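PDB 2CWS: alginate lyase A1-II' from Sphingomonas sp. A1, which probably depolymerises the polysaccharide alginate as a lyase of polysaccharide lyase family 7, the chain here being its alginate lyase domain. Local coordinates for residues M91-K96 against F200-Y205. Numbering follows the deposited sequence. Where two conformers were deposited one is given.
With SO4 (sulfate ion), chain B.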
loop_
_atom_site.group_PDB
_atom_site.type_symbol
_atom_site.label_atom_id
_atom_site.label_comp_id
_atom_site.label_asym_id
_atom_site.label_seq_id
_atom_site.Cartn_x
_atom_site.Cartn_y
_atom_site.Cartn_z
ATOM N N MET A 91 -3.651 -9.933 -0.490
ATOM C CA MET A 91 -2.286 -9.568 -0.084
ATOM C C MET A 91 -2.114 -9.889 1.381
ATOM O O MET A 91 -2.978 -9.550 2.204
ATOM C CB MET A 91 -2.087 -8.068 -0.355
ATOM C CG MET A 91 -0.720 -7.606 0.184
ATOM S SD MET A 91 -0.277 -5.932 -0.360
ATOM C CE MET A 91 -1.585 -4.999 0.515
ATOM N N LYS A 92 -1.012 -10.515 1.698
ATOM C CA LYS A 92 -0.615 -10.769 3.070
ATOM C C LYS A 92 0.746 -10.133 3.301
ATOM O O LYS A 92 1.615 -10.180 2.436
ATOM C CB LYS A 92 -0.479 -12.265 3.404
ATOM C CG LYS A 92 -1.770 -13.011 3.177
ATOM C CD LYS A 92 -1.508 -14.484 3.543
ATOM C CE LYS A 92 -0.774 -14.489 4.878
ATOM N NZ LYS A 92 -0.473 -15.838 5.396
ATOM N N LEU A 93 0.927 -9.522 4.466
ATOM C CA LEU A 93 2.246 -8.992 4.782
ATOM C C LEU A 93 2.434 -9.069 6.284
ATOM O O LEU A 93 1.480 -9.115 7.081
ATOM C CB LEU A 93 2.445 -7.566 4.221
ATOM C CG LEU A 93 1.463 -6.478 4.721
ATOM C CD1 LEU A 93 1.857 -5.876 6.075
ATOM C CD2 LEU A 93 1.476 -5.344 3.691
ATOM N N SER A 94 3.697 -8.993 6.687
ATOM C CA SER A 94 4.038 -8.785 8.087
ATOM C C SER A 94 5.038 -7.637 8.133
ATOM O O SER A 94 5.906 -7.562 7.252
ATOM C CB SER A 94 4.541 -10.019 8.842
ATOM O OG SER A 94 5.794 -10.376 8.329
ATOM N N GLY A 95 4.883 -6.753 9.077
ATOM C CA GLY A 95 5.728 -5.560 9.074
ATOM C C GLY A 95 5.583 -4.772 10.328
ATOM O O GLY A 95 4.932 -5.203 11.306
ATOM N N LYS A 96 6.168 -3.588 10.346
ATOM C CA LYS A 96 6.064 -2.676 11.465
ATOM C C LYS A 96 6.350 -1.257 10.966
ATOM O O LYS A 96 6.984 -1.077 9.940
ATOM C CB LYS A 96 7.031 -2.970 12.635
ATOM C CG LYS A 96 8.511 -2.982 12.219
ATOM C CD LYS A 96 9.468 -2.942 13.393
ATOM C CE LYS A 96 9.382 -4.253 14.120
ATOM N NZ LYS A 96 10.174 -4.184 15.417
ATOM N N PHE A 200 -2.739 -3.804 -5.709
ATOM C CA PHE A 200 -2.253 -3.649 -4.346
ATOM C C PHE A 200 -1.090 -2.670 -4.285
ATOM O O PHE A 200 -0.342 -2.483 -5.264
ATOM C CB PHE A 200 -1.805 -4.993 -3.785
ATOM C CG PHE A 200 -2.931 -5.971 -3.479
ATOM C CD1 PHE A 200 -3.078 -7.169 -4.148
ATOM C CD2 PHE A 200 -3.829 -5.654 -2.459
ATOM C CE1 PHE A 200 -4.078 -8.049 -3.811
ATOM C CE2 PHE A 200 -4.836 -6.568 -2.128
ATOM C CZ PHE A 200 -4.976 -7.750 -2.785
ATOM N N LYS A 201 -0.883 -2.085 -3.086
ATOM C CA LYS A 201 0.307 -1.307 -2.789
ATOM C C LYS A 201 0.754 -1.649 -1.379
ATOM O O LYS A 201 -0.084 -1.999 -0.518
ATOM C CB LYS A 201 0.054 0.225 -2.845
ATOM C CG LYS A 201 -0.626 0.685 -4.122
ATOM C CD LYS A 201 -0.473 2.192 -4.339
ATOM C CE LYS A 201 0.859 2.492 -5.045
ATOM N NZ LYS A 201 1.138 3.953 -5.028
ATOM N N ALA A 202 2.048 -1.493 -1.106
ATOM C CA ALA A 202 2.570 -1.719 0.251
ATOM C C ALA A 202 3.854 -0.934 0.390
ATOM O O ALA A 202 4.720 -0.978 -0.496
ATOM C CB ALA A 202 2.854 -3.203 0.482
ATOM N N GLY A 203 3.999 -0.250 1.538
ATOM C CA GLY A 203 5.251 0.452 1.797
ATOM C C GLY A 203 5.028 1.577 2.788
ATOM O O GLY A 203 4.551 1.303 3.914
ATOM N N ASN A 204 5.366 2.812 2.383
ATOM C CA ASN A 204 5.408 3.933 3.346
ATOM C C ASN A 204 4.935 5.165 2.596
ATOM O O ASN A 204 5.699 5.840 1.916
ATOM C CB ASN A 204 6.829 4.093 3.847
ATOM C CG ASN A 204 7.042 5.230 4.807
ATOM O OD1 ASN A 204 8.264 5.485 5.140
ATOM N ND2 ASN A 204 6.040 5.916 5.206
ATOM N N TYR A 205 3.645 5.514 2.771
ATOM C CA TYR A 205 3.028 6.644 2.095
ATOM C C TYR A 205 2.769 7.657 3.222
ATOM O O TYR A 205 1.882 7.464 4.063
ATOM C CB TYR A 205 1.776 6.167 1.400
ATOM C CG TYR A 205 0.945 7.233 0.689
ATOM C CD1 TYR A 205 1.493 8.393 0.166
ATOM C CD2 TYR A 205 -0.409 6.980 0.518
ATOM C CE1 TYR A 205 0.692 9.301 -0.514
ATOM C CE2 TYR A 205 -1.224 7.875 -0.152
ATOM C CZ TYR A 205 -0.665 9.055 -0.634
ATOM O OH TYR A 205 -1.428 9.958 -1.331
HETATM S S SO4 B . -2.893 8.059 -3.753
HETATM O O1 SO4 B . -2.131 6.697 -3.513
HETATM O O2 SO4 B . -4.003 7.907 -4.668
HETATM O O3 SO4 B . -3.421 8.543 -2.532
HETATM O O4 SO4 B . -1.964 9.030 -4.322
#
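Met91 extends its CG away from its own backbone N (chi1 174°) while Phe200 swings its ring to lie beside its backbone N (chi1 -71°), and the two side chains run alongside one another, heading opposite ways. They meet in the core of a beta-sandwich, the jelly-roll architecture of the family 7 lyases: strand 88-99 belongs to one antiparallel sheet and strand 197-202 to the other, and where they face each other the short segments run nearly parallel, with axes 9.2 Å apart at closest approach. No hydrogen bond spans the gap; the layers meet by side chains packing on each other and on backbone atoms, Met91 N lying 3.4 Å from Phe200 CZ. Met91 CB sits over the centre of the Phe200 ring as a CH-pi contact, 3.6 Å from the centroid and 10° off the normal. Further out, Met91 SD makes an oblique Met-aromatic contact, 4.7 Å from the centroid of the Phe200 ring. The bend at chi3 carries Met91 CE to 3.5 Å from Lys201 O. Trp15 touches both Met91 and Phe200, while Ile111 borders the ring from strand 106-114. An alanine in place of Phe200 would probably leave Met91 CB without its aromatic floor, opening a gap between the sheets and setting the thioether free to shift. Lys201 points its side chain from this core to the other face of its sheet, where NZ hydrogen-bonds to Gln18 OE1 and forms a salt bridge with Glu69. Past the corner at Gly203, Tyr205 OH donates to sulfate O3 at 2.7 Å; Arg67 and His112 also bind this ion, which probably came from the crystallisation liquor. Back between the sheets, the small Ala202 takes Leu93 against it, with CB 4.1 Å from Leu93 CD2.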